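Local coordinates for natterin-like protein (Lethenteron camtschaticum, PDB 6IUL), which probably acts as a pore-forming cytotoxin, joining a jacalin-like lectin module to an aerolysin-type toxin module, at residues A28-S34 against V45-D51; F67-E73 against F94-R100; S121-V127 against F140-I146. One frame throughout, in Å; residues are numbered along the deposited sequence.

Contact 1: A28-S34 against V45-D51; sequences ATLQKLS and VQVWLTD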
loop_
_atom_site.group_PDB
_atom_site.type_symbol
_atom_site.label_atom_id
_atom_site.label_comp_id
_atom_site.label_asym_id
_atom_site.label_seq_id
_atom_site.Cartn_x
_atom_site.Cartn_y
_atom_site.Cartn_z
ATOM N N ALA A 28 -12.391 19.963 10.160
ATOM C CA ALA A 28 -12.789 19.060 11.225
ATOM C C ALA A 28 -14.277 18.754 11.048
ATOM O O ALA A 28 -15.040 19.635 10.686
ATOM C CB ALA A 28 -12.529 19.677 12.589
ATOM N N THR A 29 -14.667 17.513 11.304
ATOM C CA THR A 29 -15.984 17.061 11.009
ATOM C C THR A 29 -16.700 16.492 12.236
ATOM O O THR A 29 -16.138 16.289 13.284
ATOM C CB THR A 29 -15.941 15.980 9.906
ATOM O OG1 THR A 29 -15.136 14.880 10.307
ATOM C CG2 THR A 29 -15.380 16.553 8.617
ATOM N N LEU A 30 -17.982 16.248 12.082
ATOM C CA LEU A 30 -18.818 15.774 13.162
ATOM C C LEU A 30 -18.396 14.377 13.575
ATOM O O LEU A 30 -18.390 13.490 12.749
ATOM C CB LEU A 30 -20.286 15.765 12.718
ATOM C CG LEU A 30 -21.278 15.198 13.733
ATOM C CD1 LEU A 30 -21.346 16.095 14.974
ATOM C CD2 LEU A 30 -22.663 15.018 13.101
ATOM N N GLN A 31 -18.074 14.202 14.857
ATOM C CA GLN A 31 -17.687 12.914 15.403
ATOM C C GLN A 31 -18.776 12.324 16.288
ATOM O O GLN A 31 -19.030 11.111 16.252
ATOM C CB GLN A 31 -16.384 13.010 16.210
ATOM C CG GLN A 31 -15.996 11.638 16.750
ATOM C CD GLN A 31 -14.572 11.471 17.209
ATOM O OE1 GLN A 31 -13.728 12.364 17.086
ATOM N NE2 GLN A 31 -14.324 10.319 17.835
ATOM N N LYS A 32 -19.415 13.180 17.078
ATOM C CA LYS A 32 -20.370 12.734 18.035
ATOM C C LYS A 32 -21.446 13.798 18.293
ATOM O O LYS A 32 -21.165 14.977 18.338
ATOM C CB LYS A 32 -19.638 12.407 19.333
ATOM C CG LYS A 32 -20.469 11.755 20.434
ATOM C CD LYS A 32 -19.561 11.499 21.663
ATOM C CE LYS A 32 -20.301 10.847 22.795
ATOM N NZ LYS A 32 -19.339 10.393 23.859
ATOM N N LEU A 33 -22.670 13.343 18.543
ATOM C CA LEU A 33 -23.788 14.207 18.857
ATOM C C LEU A 33 -24.567 13.637 20.028
ATOM O O LEU A 33 -24.761 12.425 20.137
ATOM C CB LEU A 33 -24.716 14.230 17.673
ATOM C CG LEU A 33 -26.025 14.947 17.786
ATOM C CD1 LEU A 33 -25.735 16.408 18.005
ATOM C CD2 LEU A 33 -26.937 14.787 16.556
ATOM N N SER A 34 -25.039 14.511 20.903
ATOM C CA SER A 34 -25.920 14.135 21.977
ATOM C C SER A 34 -27.085 15.133 22.070
ATOM O O SER A 34 -26.882 16.330 22.001
ATOM C CB SER A 34 -25.132 14.072 23.289
ATOM O OG SER A 34 -25.997 13.765 24.346
ATOM N N VAL A 45 -28.476 20.332 22.582
ATOM C CA VAL A 45 -27.588 19.517 21.786
ATOM C C VAL A 45 -26.157 19.758 22.251
ATOM O O VAL A 45 -25.774 20.887 22.510
ATOM C CB VAL A 45 -27.769 19.937 20.312
ATOM C CG1 VAL A 45 -26.591 19.598 19.492
ATOM C CG2 VAL A 45 -28.983 19.275 19.710
ATOM N N GLN A 46 -25.381 18.705 22.356
ATOM C CA GLN A 46 -23.948 18.819 22.494
ATOM C C GLN A 46 -23.250 18.122 21.286
ATOM O O GLN A 46 -23.612 17.017 20.883
ATOM C CB GLN A 46 -23.538 18.216 23.810
ATOM C CG GLN A 46 -22.054 18.172 24.123
ATOM C CD GLN A 46 -21.752 17.917 25.589
ATOM O OE1 GLN A 46 -21.886 16.820 26.106
ATOM N NE2 GLN A 46 -21.305 18.953 26.238
ATOM N N VAL A 47 -22.247 18.770 20.729
ATOM C CA VAL A 47 -21.624 18.347 19.501
ATOM C C VAL A 47 -20.116 18.317 19.684
ATOM O O VAL A 47 -19.503 19.273 20.231
ATOM C CB VAL A 47 -21.933 19.373 18.383
ATOM C CG1 VAL A 47 -21.267 18.986 17.070
ATOM C CG2 VAL A 47 -23.436 19.569 18.192
ATOM N N TRP A 48 -19.516 17.232 19.192
ATOM C CA TRP A 48 -18.055 17.054 19.200
ATOM C C TRP A 48 -17.525 16.954 17.751
ATOM O O TRP A 48 -18.115 16.232 16.911
ATOM C CB TRP A 48 -17.676 15.746 19.876
ATOM C CG TRP A 48 -17.930 15.629 21.346
ATOM C CD1 TRP A 48 -16.982 15.645 22.329
ATOM C CD2 TRP A 48 -19.184 15.360 21.998
ATOM N NE1 TRP A 48 -17.571 15.417 23.551
ATOM C CE2 TRP A 48 -18.919 15.236 23.382
ATOM C CE3 TRP A 48 -20.488 15.196 21.548
ATOM C CZ2 TRP A 48 -19.943 14.989 24.342
ATOM C CZ3 TRP A 48 -21.491 14.935 22.451
ATOM C CH2 TRP A 48 -21.221 14.828 23.857
ATOM N N LEU A 49 -16.444 17.662 17.461
ATOM C CA LEU A 49 -15.779 17.566 16.169
ATOM C C LEU A 49 -14.523 16.721 16.268
ATOM O O LEU A 49 -14.026 16.471 17.349
ATOM C CB LEU A 49 -15.456 18.931 15.627
ATOM C CG LEU A 49 -16.636 19.882 15.510
ATOM C CD1 LEU A 49 -16.206 21.228 14.935
ATOM C CD2 LEU A 49 -17.742 19.265 14.670
ATOM N N THR A 50 -14.020 16.256 15.129
ATOM C CA THR A 50 -12.891 15.330 15.103
ATOM C C THR A 50 -11.562 15.982 15.539
ATOM O O THR A 50 -10.613 15.247 15.761
ATOM C CB THR A 50 -12.678 14.735 13.719
ATOM O OG1 THR A 50 -12.603 15.800 12.764
ATOM C CG2 THR A 50 -13.794 13.770 13.362
ATOM N N ASP A 51 -11.510 17.303 15.691
ATOM C CA ASP A 51 -10.343 17.983 16.289
ATOM C C ASP A 51 -10.486 18.216 17.808
ATOM O O ASP A 51 -9.756 18.983 18.378
ATOM C CB ASP A 51 -10.085 19.351 15.614
ATOM C CG ASP A 51 -11.234 20.347 15.821
ATOM O OD1 ASP A 51 -12.259 19.976 16.442
ATOM O OD2 ASP A 51 -11.154 21.524 15.343
HETATM O O HOH W 1 -11.024 12.930 16.332
#

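Contact 2: F67-E73 against F94-R100; sequences FEFESGE and FITSRSR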
loop_
_atom_site.group_PDB
_atom_site.type_symbol
_atom_site.label_atom_id
_atom_site.label_comp_id
_atom_site.label_asym_id
_atom_site.label_seq_id
_atom_site.Cartn_x
_atom_site.Cartn_y
_atom_site.Cartn_z
ATOM N N PHE A 67 -24.882 9.587 19.827
ATOM C CA PHE A 67 -24.490 8.807 18.700
ATOM C C PHE A 67 -23.069 9.197 18.334
ATOM O O PHE A 67 -22.772 10.401 18.144
ATOM C CB PHE A 67 -25.401 9.084 17.491
ATOM C CG PHE A 67 -25.105 8.192 16.296
ATOM C CD1 PHE A 67 -24.116 8.540 15.386
ATOM C CD2 PHE A 67 -25.775 6.974 16.131
ATOM C CE1 PHE A 67 -23.823 7.726 14.293
ATOM C CE2 PHE A 67 -25.489 6.148 15.048
ATOM C CZ PHE A 67 -24.522 6.526 14.119
ATOM N N GLU A 68 -22.201 8.208 18.216
ATOM C CA GLU A 68 -20.820 8.446 17.791
ATOM C C GLU A 68 -20.549 7.764 16.469
ATOM O O GLU A 68 -20.835 6.581 16.316
ATOM C CB GLU A 68 -19.836 7.933 18.833
ATOM C CG GLU A 68 -18.407 8.323 18.457
ATOM C CD GLU A 68 -17.410 8.220 19.605
ATOM O OE1 GLU A 68 -16.330 8.847 19.538
ATOM O OE2 GLU A 68 -17.701 7.488 20.549
ATOM N N PHE A 69 -20.010 8.526 15.524
ATOM C CA PHE A 69 -19.695 8.026 14.211
ATOM C C PHE A 69 -18.433 7.182 14.230
ATOM O O PHE A 69 -17.457 7.548 14.889
ATOM C CB PHE A 69 -19.504 9.197 13.219
ATOM C CG PHE A 69 -20.811 9.818 12.800
ATOM C CD1 PHE A 69 -21.434 10.738 13.585
ATOM C CD2 PHE A 69 -21.418 9.445 11.633
ATOM C CE1 PHE A 69 -22.664 11.302 13.214
ATOM C CE2 PHE A 69 -22.624 10.002 11.256
ATOM C CZ PHE A 69 -23.252 10.935 12.061
ATOM N N GLU A 70 -18.463 6.084 13.487
ATOM C CA GLU A 70 -17.258 5.277 13.227
ATOM C C GLU A 70 -16.419 6.003 12.154
ATOM O O GLU A 70 -16.947 6.795 11.338
ATOM C CB GLU A 70 -17.664 3.875 12.705
ATOM C CG GLU A 70 -18.559 3.058 13.664
ATOM C CD GLU A 70 -19.225 1.826 13.024
ATOM O OE1 GLU A 70 -18.751 1.338 11.979
ATOM O OE2 GLU A 70 -20.248 1.312 13.542
ATOM N N SER A 71 -15.121 5.746 12.153
ATOM C CA SER A 71 -14.232 6.153 11.071
ATOM C C SER A 71 -14.787 5.743 9.695
ATOM O O SER A 71 -15.157 4.573 9.456
ATOM C CB SER A 71 -12.843 5.537 11.265
ATOM O OG SER A 71 -12.242 6.147 12.403
ATOM N N GLY A 72 -14.879 6.713 8.795
ATOM C CA GLY A 72 -15.387 6.424 7.464
ATOM C C GLY A 72 -16.903 6.383 7.330
ATOM O O GLY A 72 -17.422 6.221 6.236
ATOM N N GLU A 73 -17.612 6.547 8.435
ATOM C CA GLU A 73 -19.094 6.524 8.417
ATOM C C GLU A 73 -19.638 7.913 8.167
ATOM O O GLU A 73 -19.275 8.846 8.872
ATOM C CB GLU A 73 -19.629 6.008 9.747
ATOM C CG GLU A 73 -21.122 5.753 9.747
ATOM C CD GLU A 73 -21.635 5.186 11.064
ATOM O OE1 GLU A 73 -20.955 5.402 12.095
ATOM O OE2 GLU A 73 -22.735 4.555 11.051
ATOM N N PHE A 94 -31.428 10.773 11.608
ATOM C CA PHE A 94 -30.567 10.451 10.481
ATOM C C PHE A 94 -30.255 8.993 10.393
ATOM O O PHE A 94 -30.370 8.282 11.358
ATOM C CB PHE A 94 -29.279 11.304 10.468
ATOM C CG PHE A 94 -28.405 11.136 11.698
ATOM C CD1 PHE A 94 -27.556 10.048 11.794
ATOM C CD2 PHE A 94 -28.330 12.120 12.659
ATOM C CE1 PHE A 94 -26.664 9.908 12.872
ATOM C CE2 PHE A 94 -27.470 11.989 13.759
ATOM C CZ PHE A 94 -26.628 10.868 13.877
ATOM N N ILE A 95 -29.870 8.581 9.189
ATOM C CA ILE A 95 -29.428 7.239 8.927
ATOM C C ILE A 95 -28.061 7.343 8.277
ATOM O O ILE A 95 -27.859 8.164 7.365
ATOM C CB ILE A 95 -30.415 6.503 7.986
ATOM C CG1 ILE A 95 -31.795 6.397 8.646
ATOM C CG2 ILE A 95 -29.904 5.064 7.740
ATOM C CD1 ILE A 95 -32.898 5.983 7.710
ATOM N N THR A 96 -27.128 6.528 8.728
ATOM C CA THR A 96 -25.765 6.596 8.215
ATOM C C THR A 96 -25.517 5.683 7.041
ATOM O O THR A 96 -26.383 4.866 6.658
ATOM C CB THR A 96 -24.728 6.267 9.275
ATOM O OG1 THR A 96 -24.736 4.858 9.516
ATOM C CG2 THR A 96 -25.066 7.033 10.577
ATOM N N SER A 97 -24.315 5.831 6.473
ATOM C CA SER A 97 -23.864 5.014 5.353
ATOM C C SER A 97 -23.740 3.552 5.732
ATOM O O SER A 97 -23.715 2.710 4.843
ATOM C CB SER A 97 -22.503 5.537 4.831
ATOM O OG SER A 97 -21.568 5.560 5.869
ATOM N N ARG A 98 -23.656 3.249 7.039
ATOM C CA ARG A 98 -23.640 1.868 7.521
ATOM C C ARG A 98 -24.993 1.467 8.069
ATOM O O ARG A 98 -25.089 0.600 8.895
ATOM C CB ARG A 98 -22.608 1.698 8.606
ATOM C CG ARG A 98 -21.284 2.352 8.302
ATOM C CD ARG A 98 -20.181 1.359 8.317
ATOM N NE ARG A 98 -18.989 1.967 7.711
ATOM C CZ ARG A 98 -17.893 2.344 8.350
ATOM N NH1 ARG A 98 -17.760 2.183 9.653
ATOM N NH2 ARG A 98 -16.903 2.833 7.656
ATOM N N SER A 99 -26.041 2.128 7.607
ATOM C CA SER A 99 -27.413 1.824 8.016
ATOM C C SER A 99 -27.714 1.946 9.508
ATOM O O SER A 99 -28.754 1.499 9.939
ATOM C CB SER A 99 -27.853 0.440 7.464
ATOM O OG SER A 99 -27.608 0.402 6.062
ATOM N N ARG A 100 -26.847 2.577 10.289
ATOM C CA ARG A 100 -27.196 2.869 11.684
ATOM C C ARG A 100 -28.077 4.117 11.766
ATOM O O ARG A 100 -27.925 5.078 10.987
ATOM C CB ARG A 100 -25.960 3.057 12.513
ATOM C CG ARG A 100 -25.054 1.828 12.557
ATOM C CD ARG A 100 -23.703 2.206 13.092
ATOM N NE ARG A 100 -23.790 2.631 14.458
ATOM C CZ ARG A 100 -22.984 3.505 15.064
ATOM N NH1 ARG A 100 -22.034 4.153 14.416
ATOM N NH2 ARG A 100 -23.186 3.764 16.348
HETATM O O HOH W 2 -23.095 5.450 18.534
HETATM O O HOH W 3 -20.343 4.040 17.921
HETATM O O HOH W 4 -19.392 4.190 5.014
#

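Contact 3: S121-V127 against F140-I146; sequences SGICLGV and FIFINAI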
loop_
_atom_site.group_PDB
_atom_site.type_symbol
_atom_site.label_atom_id
_atom_site.label_comp_id
_atom_site.label_asym_id
_atom_site.label_seq_id
_atom_site.Cartn_x
_atom_site.Cartn_y
_atom_site.Cartn_z
ATOM N N SER A 121 -22.594 15.742 0.519
ATOM C CA SER A 121 -21.732 14.599 0.568
ATOM C C SER A 121 -22.028 13.683 1.749
ATOM O O SER A 121 -21.466 12.608 1.841
ATOM C CB SER A 121 -20.287 15.057 0.683
ATOM O OG SER A 121 -20.032 15.618 1.959
ATOM N N GLY A 122 -22.841 14.145 2.696
ATOM C CA GLY A 122 -23.056 13.405 3.935
ATOM C C GLY A 122 -21.981 13.620 4.980
ATOM O O GLY A 122 -22.018 13.009 6.036
ATOM N N ILE A 123 -20.996 14.474 4.681
ATOM C CA ILE A 123 -19.937 14.752 5.624
ATOM C C ILE A 123 -20.293 16.040 6.325
ATOM O O ILE A 123 -20.352 17.093 5.704
ATOM C CB ILE A 123 -18.572 14.944 4.916
ATOM C CG1 ILE A 123 -18.189 13.769 4.006
ATOM C CG2 ILE A 123 -17.497 15.233 5.913
ATOM C CD1 ILE A 123 -18.070 12.499 4.732
ATOM N N CYS A 124 -20.510 15.967 7.624
ATOM C CA CYS A 124 -21.010 17.070 8.371
ATOM C C CYS A 124 -19.908 17.861 9.072
ATOM O O CYS A 124 -18.991 17.255 9.647
ATOM C CB CYS A 124 -22.026 16.583 9.391
ATOM S SG CYS A 124 -22.748 17.871 10.453
ATOM N N LEU A 125 -19.972 19.202 8.981
ATOM C CA LEU A 125 -18.979 20.078 9.596
ATOM C C LEU A 125 -19.443 20.665 10.921
ATOM O O LEU A 125 -18.657 21.337 11.602
ATOM C CB LEU A 125 -18.629 21.242 8.674
ATOM C CG LEU A 125 -17.841 20.942 7.392
ATOM C CD1 LEU A 125 -17.865 22.140 6.475
ATOM C CD2 LEU A 125 -16.430 20.503 7.728
ATOM N N GLY A 126 -20.689 20.440 11.315
ATOM C CA GLY A 126 -21.189 20.973 12.580
ATOM C C GLY A 126 -22.660 21.388 12.450
ATOM O O GLY A 126 -23.412 20.870 11.585
ATOM N N VAL A 127 -23.076 22.349 13.278
ATOM C CA VAL A 127 -24.478 22.800 13.322
ATOM C C VAL A 127 -24.607 24.299 13.380
ATOM O O VAL A 127 -23.674 24.985 13.720
ATOM C CB VAL A 127 -25.215 22.248 14.546
ATOM C CG1 VAL A 127 -25.272 20.729 14.484
ATOM C CG2 VAL A 127 -24.533 22.719 15.835
ATOM N N PHE A 140 -27.935 21.177 10.097
ATOM C CA PHE A 140 -26.586 20.582 10.024
ATOM C C PHE A 140 -25.831 21.123 8.810
ATOM O O PHE A 140 -26.368 21.176 7.696
ATOM C CB PHE A 140 -26.691 19.064 9.953
ATOM C CG PHE A 140 -27.177 18.420 11.245
ATOM C CD1 PHE A 140 -28.506 18.446 11.590
ATOM C CD2 PHE A 140 -26.310 17.756 12.082
ATOM C CE1 PHE A 140 -28.971 17.868 12.759
ATOM C CE2 PHE A 140 -26.760 17.170 13.269
ATOM C CZ PHE A 140 -28.087 17.222 13.605
ATOM N N ILE A 141 -24.603 21.553 9.041
ATOM C CA ILE A 141 -23.738 22.046 7.989
ATOM C C ILE A 141 -23.076 20.876 7.291
ATOM O O ILE A 141 -22.332 20.152 7.906
ATOM C CB ILE A 141 -22.620 22.945 8.533
ATOM C CG1 ILE A 141 -23.227 24.138 9.259
ATOM C CG2 ILE A 141 -21.782 23.523 7.395
ATOM C CD1 ILE A 141 -22.241 24.925 10.089
ATOM N N PHE A 142 -23.343 20.702 6.002
ATOM C CA PHE A 142 -22.732 19.642 5.223
ATOM C C PHE A 142 -21.830 20.204 4.137
ATOM O O PHE A 142 -22.170 21.206 3.499
ATOM C CB PHE A 142 -23.798 18.780 4.522
ATOM C CG PHE A 142 -24.577 17.921 5.438
ATOM C CD1 PHE A 142 -24.018 16.761 5.953
ATOM C CD2 PHE A 142 -25.897 18.258 5.793
ATOM C CE1 PHE A 142 -24.723 15.951 6.833
ATOM C CE2 PHE A 142 -26.609 17.445 6.662
ATOM C CZ PHE A 142 -26.002 16.302 7.206
ATOM N N ILE A 143 -20.729 19.510 3.872
ATOM C CA ILE A 143 -19.967 19.738 2.646
ATOM C C ILE A 143 -20.786 19.207 1.484
ATOM O O ILE A 143 -21.326 18.092 1.529
ATOM C CB ILE A 143 -18.592 18.995 2.652
ATOM C CG1 ILE A 143 -17.776 19.452 3.839
ATOM C CG2 ILE A 143 -17.827 19.294 1.361
ATOM C CD1 ILE A 143 -16.457 18.714 3.993
ATOM N N ASN A 144 -20.872 20.001 0.429
ATOM C CA ASN A 144 -21.589 19.553 -0.766
ATOM C C ASN A 144 -20.846 18.372 -1.396
ATOM O O ASN A 144 -19.712 18.076 -1.024
ATOM C CB ASN A 144 -21.744 20.712 -1.744
ATOM C CG ASN A 144 -22.956 21.554 -1.453
ATOM O OD1 ASN A 144 -24.036 21.005 -1.310
ATOM N ND2 ASN A 144 -22.808 22.902 -1.489
ATOM N N ALA A 145 -21.494 17.682 -2.336
ATOM C CA ALA A 145 -20.947 16.504 -2.921
ATOM C C ALA A 145 -19.499 16.782 -3.427
ATOM O O ALA A 145 -19.250 17.810 -4.072
ATOM C CB ALA A 145 -21.793 16.016 -4.054
ATOM N N ILE A 146 -18.587 15.860 -3.098
ATOM C CA ILE A 146 -17.176 16.061 -3.273
ATOM C C ILE A 146 -16.664 15.392 -4.546
ATOM O O ILE A 146 -17.004 14.233 -4.831
ATOM C CB ILE A 146 -16.397 15.512 -2.080
ATOM C CG1 ILE A 146 -16.710 16.380 -0.857
ATOM C CG2 ILE A 146 -14.896 15.486 -2.344
ATOM C CD1 ILE A 146 -16.202 15.793 0.469
#

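Contact 1: A28-S34 against V45-D51
The hairpin of strands 30-37 and 42-49, half of a four-stranded antiparallel sheet in the jacalin-like lectin domain, carries a classic beta bulge where Gln31 and Lys32 both face Trp48. The two amides share one acceptor. Gln31 N reaches Trp48 O at 2.9 Å, whereas the bond from Lys32 N to Trp48 O is weak at 3.3 Å. Past the bulge the pairing is regular: Trp48 N gives to Lys32 O, and Ser34 and Gln46 exchange two backbone bonds.

Lys32 and Trp48 run side by side on one face of the sheet. Lys32 reaches over the indole because its chain runs extended, CG lying trans to the amide nitrogen (chi1 -173°). Lys32 CD stands 3.9 Å from the centroid of the Trp48 six-membered ring, a CH-pi contact. Farther out, Lys32 NZ lies 4.9 Å from that Trp48 centroid and only 17° off the ring normal, a cation-pi interaction; NZ also forms a long, weak ion pair with Glu66. Gln46 CG meets the opposite face of the indole toward its rim, and Ser34 CB sits at the edge, 3.8 Å from Trp48 CZ3. The ring is thus bracketed by two aliphatic stems.

On the apolar side, Leu33 CD1 packs 3.6 Å from Val45 CG1, and Leu30 crosses Val47 at about a right angle. At the open end of the hairpin, Thr50 OG1 accepts from Thr29 N at 3.1 Å along a nearly straight line (171°), while Thr50 N returns a bond to Thr29 O; Thr50 OG1 is also hydrogen-bonded to Asn204 O. A bulged antiparallel hairpin with one buried aliphatic face fits a sheet of the type I beta-prism known from jacalin-related lectins.

Contact 2: F67-E73 against F94-R100
A salt-bridge network joins two turns of the lectin domain, beside an aromatic cluster, and at its middle Glu73 meets Thr96 and Arg100. Both Glu73 carboxylate oxygens are engaged. Glu73 OE1 takes the Glu70 amide of its own type II turn almost straight on and pairs with Arg100 NH1 at 2.8 Å, a salt bridge whose N-H is poorly aimed. Glu73 OE2 accepts from Thr96 OG1, which approaches on the anti side and out of the carboxylate plane; the 2.5 Å between Thr96 OG1 and Glu73 OE2 is unusually short and its exact length doubtful. That hydroxyl in turn accepts from the amides of Arg98, as an ST turn, and of Arg100, so this threonine, first residue of the type I turn Thr96-Ser99, is one of the ties between the two turns. These several bonds should hold the carboxylate in a fixed rotation.

Arg98, bent at chi2 (-122°), grips the Glu70-Glu73 turn with two nitrogens: NH1 lies 2.7 Å from Glu70 OE1, and NH2 donates to Ser71 O at 3.1 Å. Glu70 OE2 sees Arg100 NH1 by charge alone, lying well out of the guanidinium plane. One face of the Arg100 guanidinium rests on Phe67, with Arg100 CZ 3.5 Å from Phe67 CZ and the two planes 24° apart.

Deeper in, Phe94 presents its edge to the face of Phe67 in a T-shaped pair, centroids 5.2 Å apart and planes at 89°. Phe69 CZ touches Phe94 CE1 at 3.7 Å, their rings near parallel but slid apart. Strands 65-68 and 89-96 belong to different sheets, so the rings form part of the inter-sheet packing expected inside a beta-prism.

Contact 3: S121-V127 against F140-I146
Hydrogen bonds zip Ser121 through Gly126 to Ile141 and Ile143 in an antiparallel pairing. Ile143 O takes two donors from Ser121: the amide, 2.9 Å away in the carbonyl plane, and OG, at 2.8 Å from above that plane. Ser121 chi1 of 70° tucks OG between its own N and carbonyl carbon, where it also accepts from Ile123 N as an ST turn. Ile143 N gives to Ile123 O. Farther along, Leu125 N gives to Ile141 O at 2.8 Å, and Ile141 N to Gly126 O.

Sulfur-aromatic contacts lie on the face with Cys124, Phe140 and Phe142. Cys124 SG lies in the plane of the Phe140 ring at its edge, 3.9 Å from Phe140 CD2, and stands at a distance above the face of Phe142, 4.9 Å from its centroid. Val127 CG1 sits over the face of Phe140, a CH-pi contact.

Aliphatic packing joins Leu125 and Ile143, which cross at about a right angle, Leu125 CD1 lying 3.8 Å from Ile143 CG1.

Farther along strand 135-155, Ile146 N is hydrogen-bonded to Ser191 OG of the second subunit. The contact is buried, with the backbone amides and carbonyls named here paired between the strands and apolar side chains around them.

How the contacts relate
All three contacts sit on the same side of the chain's centre, with centres about 12 to 14 Å apart, and contact 1 touches both of the others. Strand 65-68 of contact 2 adds to the sheet of contact 1, with Phe67 N 2.9 Å from Leu33 O and Phe69 N likewise bonded to Gln31 O. Toward contact 3, Leu30 N lies 2.8 Å from Cys124 O, linking the bulged hairpin to strand 124-131, whose hairpin partner 135-155 runs on into the toxin-family region. Contacts 2 and 3 do not touch; their nearest atoms are about 5 Å apart. Contact 3 alone also reaches the second subunit.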